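Local coordinates for twin-arginine translocation pathway signal (Rhodoferax ferrireducens, PDB 5IM2), which probably serves as the extracytoplasmic solute-binding component of a TRAP transporter, holding a benzoate in the cleft between its two lobes, at residues D73-E78 against K281-N286; D110-I115 against V264-K269; F133-A138 against H168-F173; L189-P194 against L205-V210. One frame throughout, in Å; residues are numbered along the deposited sequence.

Contact 1: D73-E78 against K281-N286; sequences DKVSKE and KIIDNN
Val-75 turns both of its methyls to segment 281-286, and here the contact is apolar and close. CG1 of Val-75 lies 3.9 Å from CD1 of Ile-283, and CG2 of Val-75 rests 3.8 Å from CB of Asn-286. All three residues are buried, and Val-75 also packs on Ile-83 and Phe-85 of strand 83-88, which continues this side into the body of the lobe. Segment 73-78 lies at the C-terminal part of helix 62-78, and 281-286 on and just past helix 277-285; the local helix axes approach to 9.9 Å at 141°, closer to antiparallel than to perpendicular. Helix 62-78 connects the parallel neighbours 49-55 and 83-88 in a beta-alpha-beta crossover, so a helix from much later in the chain is laid against an early unit of the fold. The other side is polar and more open, for Glu-78, Lys-74 and Asn-285 are exposed. With CG opposite the backbone N (chi1 -169°) and the rest extended, Glu-78 runs alongside Ile-282, the two pointing in opposite directions, CG of Glu-78 standing 3.7 Å from CD1 of Ile-282. The carboxylate of Glu-78 then takes one bond at each oxygen. ND2 of Asn-285 meets OE2 of Glu-78 at 3.1 Å, nearly along the C-O axis and with amide and carboxylate almost coplanar; ND2 of Asn-286 meets OE1 of Glu-78 at 2.9 Å from above the carboxylate plane. That second amide is fixed in rotation, because its ND2 also donates to O of Ile-282 at 3.0 Å. OD1 of Asn-286 faces the aliphatic part of Lys-74, 3.5 Å from its CG.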
loop_
_atom_site.group_PDB
_atom_site.type_symbol
_atom_site.label_atom_id
_atom_site.label_comp_id
_atom_site.label_asym_id
_atom_site.label_seq_id
_atom_site.Cartn_x
_atom_site.Cartn_y
_atom_site.Cartn_z
ATOM N N ASP A 73 -17.347 11.499 -0.737
ATOM C CA ASP A 73 -18.112 12.678 -1.144
ATOM C C ASP A 73 -18.563 12.584 -2.603
ATOM O O ASP A 73 -19.690 12.979 -2.931
ATOM C CB ASP A 73 -17.296 13.947 -0.914
ATOM C CG ASP A 73 -17.189 14.308 0.570
ATOM O OD1 ASP A 73 -17.882 13.660 1.385
ATOM O OD2 ASP A 73 -16.414 15.225 0.923
ATOM N N LYS A 74 -17.702 12.072 -3.488
ATOM C CA LYS A 74 -18.082 11.897 -4.889
ATOM C C LYS A 74 -19.241 10.922 -5.012
ATOM O O LYS A 74 -20.211 11.173 -5.740
ATOM C CB LYS A 74 -16.840 11.440 -5.681
ATOM C CG LYS A 74 -17.066 10.967 -7.117
ATOM C CD LYS A 74 -16.087 11.623 -8.110
ATOM C CE LYS A 74 -14.977 10.681 -8.587
ATOM N NZ LYS A 74 -14.672 10.862 -10.048
ATOM N N VAL A 75 -19.183 9.811 -4.270
ATOM C CA VAL A 75 -20.295 8.857 -4.261
ATOM C C VAL A 75 -21.558 9.501 -3.699
ATOM O O VAL A 75 -22.661 9.320 -4.236
ATOM C CB VAL A 75 -19.896 7.599 -3.476
ATOM C CG1 VAL A 75 -21.127 6.688 -3.250
ATOM C CG2 VAL A 75 -18.760 6.884 -4.205
ATOM N N SER A 76 -21.441 10.234 -2.590
ATOM C CA SER A 76 -22.626 10.880 -2.043
ATOM C C SER A 76 -23.203 11.887 -3.026
ATOM O O SER A 76 -24.414 11.895 -3.291
ATOM C CB SER A 76 -22.284 11.543 -0.716
ATOM O OG SER A 76 -22.195 10.551 0.276
ATOM N N LYS A 77 -22.353 12.749 -3.582
ATOM C CA LYS A 77 -22.837 13.796 -4.491
ATOM C C LYS A 77 -23.480 13.195 -5.733
ATOM O O LYS A 77 -24.559 13.626 -6.159
ATOM C CB LYS A 77 -21.678 14.717 -4.872
ATOM C CG LYS A 77 -21.880 15.502 -6.167
ATOM C CD LYS A 77 -20.635 16.291 -6.535
ATOM C CE LYS A 77 -20.846 17.786 -6.342
ATOM N NZ LYS A 77 -21.841 18.329 -7.303
ATOM N N GLU A 78 -22.836 12.185 -6.325
ATOM C CA GLU A 78 -23.365 11.561 -7.529
ATOM C C GLU A 78 -24.688 10.844 -7.263
ATOM O O GLU A 78 -25.498 10.676 -8.190
ATOM C CB GLU A 78 -22.308 10.604 -8.097
ATOM C CG GLU A 78 -22.606 10.081 -9.495
ATOM C CD GLU A 78 -21.589 9.034 -9.979
ATOM O OE1 GLU A 78 -20.411 9.082 -9.535
ATOM O OE2 GLU A 78 -21.978 8.171 -10.808
ATOM N N LYS A 281 -25.288 1.035 -9.055
ATOM C CA LYS A 281 -24.613 1.546 -10.247
ATOM C C LYS A 281 -23.669 2.690 -9.899
ATOM O O LYS A 281 -22.576 2.795 -10.467
ATOM C CB LYS A 281 -25.641 2.006 -11.279
ATOM C CG LYS A 281 -25.020 2.564 -12.551
ATOM C CD LYS A 281 -26.063 2.898 -13.599
ATOM C CE LYS A 281 -25.461 2.908 -14.999
ATOM N NZ LYS A 281 -26.503 2.665 -16.036
ATOM N N ILE A 282 -24.064 3.545 -8.953
ATOM C CA ILE A 282 -23.192 4.633 -8.510
ATOM C C ILE A 282 -21.936 4.066 -7.875
ATOM O O ILE A 282 -20.815 4.518 -8.143
ATOM C CB ILE A 282 -23.932 5.568 -7.530
ATOM C CG1 ILE A 282 -25.181 6.179 -8.177
ATOM C CG2 ILE A 282 -22.992 6.672 -7.020
ATOM C CD1 ILE A 282 -24.881 7.122 -9.289
ATOM N N ILE A 283 -22.099 3.075 -7.002
ATOM C CA ILE A 283 -20.934 2.404 -6.432
ATOM C C ILE A 283 -20.055 1.833 -7.547
ATOM O O ILE A 283 -18.827 2.013 -7.543
ATOM C CB ILE A 283 -21.378 1.316 -5.433
ATOM C CG1 ILE A 283 -21.992 1.938 -4.178
ATOM C CG2 ILE A 283 -20.211 0.442 -4.995
ATOM C CD1 ILE A 283 -21.051 2.772 -3.332
ATOM N N ASP A 284 -20.669 1.142 -8.525
ATOM C CA ASP A 284 -19.896 0.540 -9.620
ATOM C C ASP A 284 -19.148 1.600 -10.432
ATOM O O ASP A 284 -18.003 1.381 -10.854
ATOM C CB ASP A 284 -20.806 -0.261 -10.547
ATOM C CG ASP A 284 -21.293 -1.542 -9.941
ATOM O OD1 ASP A 284 -20.731 -1.988 -8.915
ATOM O OD2 ASP A 284 -22.233 -2.121 -10.526
ATOM N N ASN A 285 -19.782 2.749 -10.662
ATOM C CA ASN A 285 -19.152 3.843 -11.395
ATOM C C ASN A 285 -17.908 4.362 -10.680
ATOM O O ASN A 285 -17.031 4.977 -11.306
ATOM C CB ASN A 285 -20.139 5.007 -11.558
ATOM C CG ASN A 285 -21.283 4.722 -12.520
ATOM O OD1 ASN A 285 -21.264 3.776 -13.311
ATOM N ND2 ASN A 285 -22.284 5.589 -12.475
ATOM N N ASN A 286 -17.828 4.139 -9.376
ATOM C CA ASN A 286 -16.724 4.577 -8.544
ATOM C C ASN A 286 -15.919 3.386 -8.048
ATOM O O ASN A 286 -15.334 3.425 -6.969
ATOM C CB ASN A 286 -17.265 5.418 -7.398
ATOM C CG ASN A 286 -17.738 6.762 -7.883
ATOM O OD1 ASN A 286 -16.925 7.657 -8.128
ATOM N ND2 ASN A 286 -19.051 6.895 -8.103
#

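Contact 2: D110-I115 against V264-K269. With BEZ (benzoic acid), chain B.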
loop_
_atom_site.group_PDB
_atom_site.type_symbol
_atom_site.label_atom_id
_atom_site.label_comp_id
_atom_site.label_asym_id
_atom_site.label_seq_id
_atom_site.Cartn_x
_atom_site.Cartn_y
_atom_site.Cartn_z
ATOM N N ASP A 110 -19.386 -1.741 6.500
ATOM C CA ASP A 110 -19.682 -1.972 5.085
ATOM C C ASP A 110 -18.473 -1.840 4.160
ATOM O O ASP A 110 -18.369 -2.600 3.190
ATOM C CB ASP A 110 -20.783 -1.019 4.612
ATOM C CG ASP A 110 -22.051 -1.189 5.391
ATOM O OD1 ASP A 110 -22.706 -2.241 5.184
ATOM O OD2 ASP A 110 -22.383 -0.299 6.210
ATOM N N ILE A 111 -17.563 -0.892 4.401
ATOM C CA ILE A 111 -16.430 -0.652 3.510
ATOM C C ILE A 111 -15.180 -0.423 4.341
ATOM O O ILE A 111 -15.206 0.316 5.331
ATOM C CB ILE A 111 -16.669 0.560 2.574
ATOM C CG1 ILE A 111 -17.880 0.310 1.686
ATOM C CG2 ILE A 111 -15.423 0.853 1.760
ATOM C CD1 ILE A 111 -18.351 1.584 0.990
ATOM N N ILE A 112 -14.080 -1.063 3.937
ATOM C CA ILE A 112 -12.778 -0.863 4.560
ATOM C C ILE A 112 -11.735 -0.556 3.488
ATOM O O ILE A 112 -11.896 -0.888 2.307
ATOM C CB ILE A 112 -12.355 -2.078 5.437
ATOM C CG1 ILE A 112 -12.228 -3.362 4.633
ATOM C CG2 ILE A 112 -13.384 -2.269 6.514
ATOM C CD1 ILE A 112 -10.861 -3.638 4.101
ATOM N N TRP A 113 -10.646 0.105 3.920
ATOM C CA TRP A 113 -9.443 0.301 3.120
ATOM C C TRP A 113 -8.279 -0.180 3.972
ATOM O O TRP A 113 -8.089 0.312 5.099
ATOM C CB TRP A 113 -9.264 1.776 2.728
ATOM C CG TRP A 113 -8.112 2.129 1.837
ATOM C CD1 TRP A 113 -8.107 2.136 0.469
ATOM C CD2 TRP A 113 -6.835 2.615 2.247
ATOM N NE1 TRP A 113 -6.880 2.575 0.003
ATOM C CE2 TRP A 113 -6.099 2.903 1.072
ATOM C CE3 TRP A 113 -6.236 2.844 3.491
ATOM C CZ2 TRP A 113 -4.796 3.384 1.100
ATOM C CZ3 TRP A 113 -4.946 3.317 3.517
ATOM C CH2 TRP A 113 -4.246 3.601 2.334
ATOM N N THR A 114 -7.561 -1.177 3.476
ATOM C CA THR A 114 -6.501 -1.817 4.253
ATOM C C THR A 114 -5.381 -2.296 3.336
ATOM O O THR A 114 -5.508 -2.298 2.111
ATOM C CB THR A 114 -7.056 -2.989 5.086
ATOM O OG1 THR A 114 -6.124 -3.335 6.124
ATOM C CG2 THR A 114 -7.327 -4.230 4.192
ATOM N N ILE A 115 -4.272 -2.692 3.953
ATOM C CA ILE A 115 -3.202 -3.421 3.278
ATOM C C ILE A 115 -3.473 -4.920 3.436
ATOM O O ILE A 115 -3.465 -5.423 4.581
ATOM C CB ILE A 115 -1.832 -3.041 3.861
ATOM C CG1 ILE A 115 -1.524 -1.570 3.540
ATOM C CG2 ILE A 115 -0.727 -3.959 3.346
ATOM C CD1 ILE A 115 -0.152 -1.024 3.968
ATOM N N VAL A 264 -6.379 -2.559 -0.647
ATOM C CA VAL A 264 -7.688 -2.955 -1.148
ATOM C C VAL A 264 -8.766 -2.089 -0.503
ATOM O O VAL A 264 -8.740 -1.828 0.708
ATOM C CB VAL A 264 -7.963 -4.452 -0.909
ATOM C CG1 VAL A 264 -8.009 -4.756 0.560
ATOM C CG2 VAL A 264 -9.254 -4.852 -1.613
ATOM N N LEU A 265 -9.722 -1.634 -1.340
ATOM C CA LEU A 265 -10.939 -0.975 -0.904
ATOM C C LEU A 265 -12.017 -2.024 -1.106
ATOM O O LEU A 265 -12.360 -2.344 -2.253
ATOM C CB LEU A 265 -11.230 0.290 -1.715
ATOM C CG LEU A 265 -12.474 1.095 -1.377
ATOM C CD1 LEU A 265 -12.322 1.717 0.008
ATOM C CD2 LEU A 265 -12.671 2.149 -2.453
ATOM N N ALA A 266 -12.493 -2.598 -0.011
ATOM C CA ALA A 266 -13.391 -3.743 -0.048
ATOM C C ALA A 266 -14.728 -3.462 0.644
ATOM O O ALA A 266 -14.773 -2.833 1.713
ATOM C CB ALA A 266 -12.700 -4.952 0.615
ATOM N N MET A 267 -15.811 -3.996 0.068
ATOM C CA MET A 267 -17.170 -3.824 0.576
ATOM C C MET A 267 -17.784 -5.161 0.960
ATOM O O MET A 267 -17.540 -6.182 0.309
ATOM C CB MET A 267 -18.051 -3.121 -0.486
ATOM C CG MET A 267 -19.374 -2.686 0.045
ATOM S SD MET A 267 -20.284 -1.669 -1.134
ATOM C CE MET A 267 -21.745 -1.389 -0.145
ATOM N N ASN A 268 -18.577 -5.157 2.033
ATOM C CA ASN A 268 -19.394 -6.310 2.382
ATOM C C ASN A 268 -20.294 -6.721 1.216
ATOM O O ASN A 268 -21.040 -5.904 0.677
ATOM C CB ASN A 268 -20.243 -5.965 3.611
ATOM C CG ASN A 268 -21.150 -7.076 4.019
ATOM O OD1 ASN A 268 -22.356 -7.046 3.747
ATOM N ND2 ASN A 268 -20.594 -8.077 4.699
ATOM N N LYS A 269 -20.267 -8.008 0.859
ATOM C CA LYS A 269 -21.033 -8.490 -0.292
ATOM C C LYS A 269 -22.540 -8.383 -0.061
ATOM O O LYS A 269 -23.284 -7.973 -0.961
ATOM C CB LYS A 269 -20.638 -9.936 -0.608
ATOM C CG LYS A 269 -20.788 -10.327 -2.082
ATOM C CD LYS A 269 -19.700 -11.318 -2.531
ATOM C CE LYS A 269 -19.538 -12.451 -1.532
ATOM N NZ LYS A 269 -18.976 -13.692 -2.144
HETATM C C BEZ B . 2.359 1.324 5.475
HETATM O O1 BEZ B . 3.572 1.214 5.133
HETATM O O2 BEZ B . 1.893 0.547 6.342
HETATM C C1 BEZ B . 1.503 2.397 4.873
HETATM C C2 BEZ B . 0.165 2.502 5.243
HETATM C C3 BEZ B . -0.604 3.530 4.693
HETATM C C4 BEZ B . -0.039 4.403 3.780
HETATM C C5 BEZ B . 1.283 4.279 3.399
HETATM C C6 BEZ B . 2.065 3.260 3.954
#
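The carbonyl O of Asp-110 has three groups of segment 264-269 close to it although Asp-110 precedes strand 111-114: N of Asn-268 bonds to it at 2.8 Å, CA of Met-267 makes a CA-H...O contact at 3.1 Å, and CG of Met-267 merely packs, 3.3 Å away. From there antiparallel pairing runs on. Ile-112 with Ala-266 and Thr-114 with Val-264 are hydrogen-bonded pairs with two backbone bonds each, while Ile-111 with Met-267 and Trp-113 with Leu-265 are non-hydrogen-bonded pairs. Ile-111 has CG1 beside the backbone N (chi1 -61°) and CG2 anti to it, which spreads its branches: CG1 touches CG of Met-267 at 3.7 Å, and CG2 touches CD1 of Leu-265, also at 3.7 Å. With an alanine in place of Ile-111, Leu-265 and Met-267 would probably lose their shared neighbour and a gap would open between them. On the other face, CG2 of Thr-114 and CG1 of Val-264 lie side by side at 3.7 Å. Trp-113 presents a ring edge to benzoate C3, and its NE1 donates to Gln-166. The backbone bonds fix the strand, and next to its end Ile-115 of the pocket brings CD1 within 3.5 Å of benzoate O2, a methyl beside a carboxylate whose polar partners, Arg-192 and Tyr-118, come from elsewhere.

Contact 3: F133-A138 against H168-F173; sequences FMMTNA and HGPGVF
Ala-138 and Gly-169 bring the two backbones nearest, their CA atoms 5.5 Å apart, whereas CA of Met-135 and CA of Pro-170 stand 7.8 Å apart. No hydrogen bond crosses. Segment 133-138 is irregular and ends in the first residue of helix 138-152, where Asn-137 is the N-cap, its OD1 accepting from N of Ala-140; segment 168-173 leads into strand 171-175. The side chain that spans the gap is Met-135. It runs straight as far as SD, which sits 3.3 Å from O of His-168, and then bends at chi3 (48°), which lays CE 3.7 Å from N of Pro-170 and 4.2 Å from CG of Pro-170. CB of Ala-138 packs on the same carbonyl, 3.6 Å from O of His-168. These apolar neighbours do not starve that buried oxygen, since it accepts a bond from Thr-260 OG1. ND1 of His-168 donates to O of Gly-169 at 2.7 Å, in the carbonyl plane and on a lone pair, a bond that should fix the ring's rotation beside the benzoate. The stretch around His-168 to Pro-170 carries the chain from strand 161-167 of one sheet to strand 171-175 of the other, an interlobe crossing characteristic of two-lobed solute-binding proteins.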
loop_
_atom_site.group_PDB
_atom_site.type_symbol
_atom_site.label_atom_id
_atom_site.label_comp_id
_atom_site.label_asym_id
_atom_site.label_seq_id
_atom_site.Cartn_x
_atom_site.Cartn_y
_atom_site.Cartn_z
ATOM N N PHE A 133 11.524 -3.818 -7.011
ATOM C CA PHE A 133 11.697 -3.133 -8.306
ATOM C C PHE A 133 10.670 -3.615 -9.343
ATOM O O PHE A 133 11.013 -4.030 -10.463
ATOM C CB PHE A 133 13.137 -3.296 -8.795
ATOM C CG PHE A 133 14.139 -2.670 -7.862
ATOM C CD1 PHE A 133 14.337 -1.314 -7.872
ATOM C CD2 PHE A 133 14.840 -3.428 -6.947
ATOM C CE1 PHE A 133 15.206 -0.717 -7.020
ATOM C CE2 PHE A 133 15.725 -2.837 -6.085
ATOM C CZ PHE A 133 15.932 -1.473 -6.125
ATOM N N MET A 134 9.390 -3.586 -8.940
ATOM C CA MET A 134 8.253 -3.900 -9.814
ATOM C C MET A 134 7.561 -2.660 -10.368
ATOM O O MET A 134 7.163 -2.648 -11.545
ATOM C CB MET A 134 7.211 -4.738 -9.073
ATOM C CG MET A 134 7.614 -6.141 -8.745
ATOM S SD MET A 134 7.744 -7.179 -10.219
ATOM C CE MET A 134 6.060 -7.241 -10.725
ATOM N N MET A 135 7.420 -1.616 -9.569
ATOM C CA MET A 135 6.542 -0.506 -9.930
ATOM C C MET A 135 7.231 0.493 -10.840
ATOM O O MET A 135 8.418 0.770 -10.718
ATOM C CB MET A 135 6.064 0.207 -8.662
ATOM C CG MET A 135 5.279 1.481 -8.921
ATOM S SD MET A 135 4.702 2.317 -7.431
ATOM C CE MET A 135 6.148 2.307 -6.513
ATOM N N THR A 136 6.445 1.074 -11.745
ATOM C CA THR A 136 6.865 2.257 -12.480
ATOM C C THR A 136 6.380 3.491 -11.704
ATOM O O THR A 136 7.128 4.044 -10.884
ATOM C CB THR A 136 6.318 2.217 -13.900
ATOM O OG1 THR A 136 4.913 2.005 -13.858
ATOM C CG2 THR A 136 6.921 1.076 -14.673
ATOM N N ASN A 137 5.123 3.894 -11.906
ATOM C CA ASN A 137 4.466 4.884 -11.047
ATOM C C ASN A 137 3.202 4.281 -10.435
ATOM O O ASN A 137 2.698 3.254 -10.893
ATOM C CB ASN A 137 4.138 6.155 -11.838
ATOM C CG ASN A 137 3.183 5.906 -12.943
ATOM O OD1 ASN A 137 2.010 5.795 -12.696
ATOM N ND2 ASN A 137 3.678 5.822 -14.194
ATOM N N ALA A 138 2.709 4.893 -9.357
ATOM C CA ALA A 138 1.591 4.295 -8.624
ATOM C C ALA A 138 0.308 4.226 -9.448
ATOM O O ALA A 138 -0.451 3.262 -9.316
ATOM C CB ALA A 138 1.348 5.054 -7.323
ATOM N N HIS A 168 1.047 2.419 -3.354
ATOM C CA HIS A 168 1.538 3.749 -3.032
ATOM C C HIS A 168 2.804 4.107 -3.839
ATOM O O HIS A 168 3.247 3.371 -4.719
ATOM C CB HIS A 168 1.709 3.914 -1.505
ATOM C CG HIS A 168 2.720 3.012 -0.831
ATOM N ND1 HIS A 168 4.049 2.929 -1.211
ATOM C CD2 HIS A 168 2.598 2.219 0.263
ATOM C CE1 HIS A 168 4.682 2.081 -0.410
ATOM N NE2 HIS A 168 3.835 1.662 0.517
ATOM N N GLY A 169 3.351 5.317 -3.576
ATOM C CA GLY A 169 4.551 5.760 -4.243
ATOM C C GLY A 169 5.774 4.966 -3.805
ATOM O O GLY A 169 5.705 4.079 -2.950
ATOM N N PRO A 170 6.922 5.281 -4.394
ATOM C CA PRO A 170 8.125 4.484 -4.100
ATOM C C PRO A 170 8.491 4.501 -2.625
ATOM O O PRO A 170 8.446 5.537 -1.956
ATOM C CB PRO A 170 9.205 5.146 -4.956
ATOM C CG PRO A 170 8.435 5.843 -6.064
ATOM C CD PRO A 170 7.155 6.290 -5.435
ATOM N N GLY A 171 8.867 3.328 -2.105
ATOM C CA GLY A 171 9.266 3.243 -0.712
ATOM C C GLY A 171 10.559 3.988 -0.413
ATOM O O GLY A 171 11.461 4.104 -1.250
ATOM N N VAL A 172 10.647 4.521 0.814
ATOM C CA VAL A 172 11.795 5.296 1.273
ATOM C C VAL A 172 12.226 4.719 2.622
ATOM O O VAL A 172 11.401 4.200 3.376
ATOM C CB VAL A 172 11.412 6.805 1.382
ATOM C CG1 VAL A 172 12.500 7.652 1.994
ATOM C CG2 VAL A 172 11.003 7.363 0.022
ATOM N N PHE A 173 13.520 4.806 2.923
ATOM C CA PHE A 173 14.037 4.437 4.238
ATOM C C PHE A 173 14.078 5.655 5.157
ATOM O O PHE A 173 14.652 6.688 4.799
ATOM C CB PHE A 173 15.461 3.879 4.154
ATOM C CG PHE A 173 15.591 2.591 3.398
ATOM C CD1 PHE A 173 14.897 1.459 3.800
ATOM C CD2 PHE A 173 16.446 2.503 2.315
ATOM C CE1 PHE A 173 15.026 0.271 3.107
ATOM C CE2 PHE A 173 16.618 1.306 1.641
ATOM C CZ PHE A 173 15.908 0.191 2.038
#

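Contact 4: L189-P194 against L205-V210; sequences LKMRGP and LGAIPV. With BEZ (benzoic acid), chain B.
The guanidinium of Arg-192 has CA of Pro-194 on one face, 3.5 Å above the plane and offset toward the rim, and the benzoate carboxylate at its edge. The grip is two-pronged and straight: NH1 of Arg-192 donates to benzoate O1 at 2.7 Å (171°) and NH2 of Arg-192 to benzoate O2 at 2.7 Å (169°). Each of these nitrogens has a second acceptor in the protein, NH1 at O of Ala-230 and NH2 at O of Met-212, which should fix the group's rotation and position. CB of Pro-194 adds a contact 3.7 Å from benzoate O1. A bend at chi2 (-88°) turns the otherwise extended arginine chain toward the benzoate. The arginine sits on strand 190-193, paired in parallel with strand 208-211; the two are joined through helix 196-205 as a beta-alpha-beta unit. N of Gly-193 bonds to O of Val-210 at 2.9 Å, next to the arginine, and N of Met-191 to O of Ile-208 at 3.0 Å. Gly-206 ends the helix in a Schellman motif, after which CB of Ala-207 packs 3.8 Å from CG of Met-191. Were a leucine to stand at Arg-192, the benzoate carboxylate would probably lose both guanidinium bonds, leaving Tyr-118 OH among its partners, and the carbonyls of Ala-230 and Met-212 one partner each. Two nearly straight bonds from a guanidinium also tied to backbone carbonyls are consistent with a site suited to a carboxylate, which they would probably stabilise as the anion.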
loop_
_atom_site.group_PDB
_atom_site.type_symbol
_atom_site.label_atom_id
_atom_site.label_comp_id
_atom_site.label_asym_id
_atom_site.label_seq_id
_atom_site.Cartn_x
_atom_site.Cartn_y
_atom_site.Cartn_z
ATOM N N LEU A 189 20.449 -3.354 11.423
ATOM C CA LEU A 189 19.415 -2.410 11.810
ATOM C C LEU A 189 18.059 -3.079 11.908
ATOM O O LEU A 189 17.654 -3.836 11.025
ATOM C CB LEU A 189 19.298 -1.262 10.812
ATOM C CG LEU A 189 20.476 -0.292 10.668
ATOM C CD1 LEU A 189 20.055 0.896 9.794
ATOM C CD2 LEU A 189 20.969 0.199 12.007
ATOM N N LYS A 190 17.338 -2.761 12.977
ATOM C CA LYS A 190 15.954 -3.201 13.131
ATOM C C LYS A 190 15.062 -2.284 12.304
ATOM O O LYS A 190 14.840 -1.132 12.675
ATOM C CB LYS A 190 15.550 -3.183 14.604
ATOM C CG LYS A 190 16.197 -4.258 15.448
ATOM C CD LYS A 190 15.858 -4.082 16.913
ATOM C CE LYS A 190 16.309 -2.709 17.461
ATOM N NZ LYS A 190 16.236 -2.604 18.959
ATOM N N MET A 191 14.545 -2.797 11.184
ATOM C CA MET A 191 13.813 -2.017 10.191
ATOM C C MET A 191 12.394 -2.540 10.035
ATOM O O MET A 191 12.192 -3.719 9.738
ATOM C CB MET A 191 14.526 -2.072 8.842
ATOM C CG MET A 191 15.870 -1.364 8.844
ATOM S SD MET A 191 15.774 0.438 9.123
ATOM C CE MET A 191 14.868 0.942 7.660
ATOM N N ARG A 192 11.423 -1.637 10.136
ATOM C CA ARG A 192 10.017 -1.988 9.943
ATOM C C ARG A 192 9.655 -2.092 8.464
ATOM O O ARG A 192 10.038 -1.239 7.646
ATOM C CB ARG A 192 9.111 -0.943 10.606
ATOM C CG ARG A 192 7.629 -1.172 10.421
ATOM C CD ARG A 192 7.075 -0.514 9.131
ATOM N NE ARG A 192 5.645 -0.747 9.028
ATOM C CZ ARG A 192 4.873 -0.281 8.047
ATOM N NH1 ARG A 192 5.391 0.455 7.050
ATOM N NH2 ARG A 192 3.589 -0.561 8.069
ATOM N N GLY A 193 8.864 -3.119 8.143
ATOM C CA GLY A 193 8.154 -3.177 6.883
ATOM C C GLY A 193 6.689 -3.498 7.107
ATOM O O GLY A 193 6.290 -4.019 8.156
ATOM N N PRO A 194 5.857 -3.234 6.098
ATOM C CA PRO A 194 4.411 -3.405 6.264
ATOM C C PRO A 194 3.885 -4.823 6.036
ATOM O O PRO A 194 2.833 -5.169 6.586
ATOM C CB PRO A 194 3.841 -2.437 5.215
ATOM C CG PRO A 194 4.910 -2.413 4.113
ATOM C CD PRO A 194 6.209 -2.504 4.871
ATOM N N LEU A 205 18.670 -7.725 2.601
ATOM C CA LEU A 205 19.571 -6.585 2.609
ATOM C C LEU A 205 20.443 -6.531 3.856
ATOM O O LEU A 205 21.375 -5.716 3.918
ATOM C CB LEU A 205 18.748 -5.298 2.453
ATOM C CG LEU A 205 17.977 -5.136 1.144
ATOM C CD1 LEU A 205 17.276 -3.782 1.153
ATOM C CD2 LEU A 205 18.907 -5.244 -0.058
ATOM N N GLY A 206 20.174 -7.375 4.843
ATOM C CA GLY A 206 20.967 -7.470 6.046
ATOM C C GLY A 206 20.334 -6.867 7.284
ATOM O O GLY A 206 20.908 -7.009 8.380
ATOM N N ALA A 207 19.172 -6.244 7.156
ATOM C CA ALA A 207 18.460 -5.693 8.302
ATOM C C ALA A 207 17.810 -6.811 9.116
ATOM O O ALA A 207 17.609 -7.927 8.633
ATOM C CB ALA A 207 17.401 -4.696 7.827
ATOM N N ILE A 208 17.512 -6.517 10.382
ATOM C CA ILE A 208 16.615 -7.340 11.192
ATOM C C ILE A 208 15.186 -6.860 10.932
ATOM O O ILE A 208 14.820 -5.760 11.394
ATOM C CB ILE A 208 16.962 -7.252 12.684
ATOM C CG1 ILE A 208 18.430 -7.654 12.925
ATOM C CG2 ILE A 208 16.031 -8.118 13.472
ATOM C CD1 ILE A 208 18.822 -9.041 12.379
ATOM N N PRO A 209 14.376 -7.601 10.189
ATOM C CA PRO A 209 13.065 -7.070 9.821
ATOM C C PRO A 209 12.032 -7.247 10.917
ATOM O O PRO A 209 12.003 -8.243 11.641
ATOM C CB PRO A 209 12.688 -7.891 8.578
ATOM C CG PRO A 209 13.869 -8.668 8.212
ATOM C CD PRO A 209 14.659 -8.842 9.454
ATOM N N VAL A 210 11.137 -6.260 10.988
ATOM C CA VAL A 210 10.054 -6.193 11.960
ATOM C C VAL A 210 8.797 -5.821 11.189
ATOM O O VAL A 210 8.740 -4.757 10.579
ATOM C CB VAL A 210 10.321 -5.163 13.075
ATOM C CG1 VAL A 210 9.276 -5.268 14.141
ATOM C CG2 VAL A 210 11.687 -5.385 13.685
HETATM C C BEZ B . 2.359 1.324 5.475
HETATM O O1 BEZ B . 3.572 1.214 5.133
HETATM O O2 BEZ B . 1.893 0.547 6.342
HETATM C C1 BEZ B . 1.503 2.397 4.873
HETATM C C2 BEZ B . 0.165 2.502 5.243
HETATM C C3 BEZ B . -0.604 3.530 4.693
HETATM C C4 BEZ B . -0.039 4.403 3.780
HETATM C C5 BEZ B . 1.283 4.279 3.399
HETATM C C6 BEZ B . 2.065 3.260 3.954
#

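From the N terminus, helix 62-78 opens contact 1, which closes only at helix 277-285 and encloses the other three. Contact 2 opens next, at strand 111-114, and closes at strand 262-267, nested inside contact 1. Within contact 2, contacts 3 and 4 follow in series: residues 133-138 meet 168-173 before strand 190-193 meets strand 208-211. No loops cross. Contacts 1 and 2, with centres about 15 Å apart, tie up the lobe of the five-stranded sheet; contact 4 belongs to the six-stranded sheet, and contact 3 spans the passage between them. Phe-173 packs on Met-191 and Leu-205, joining contacts 3 and 4, while contacts 2 and 4 approach the benzoate from different lobes.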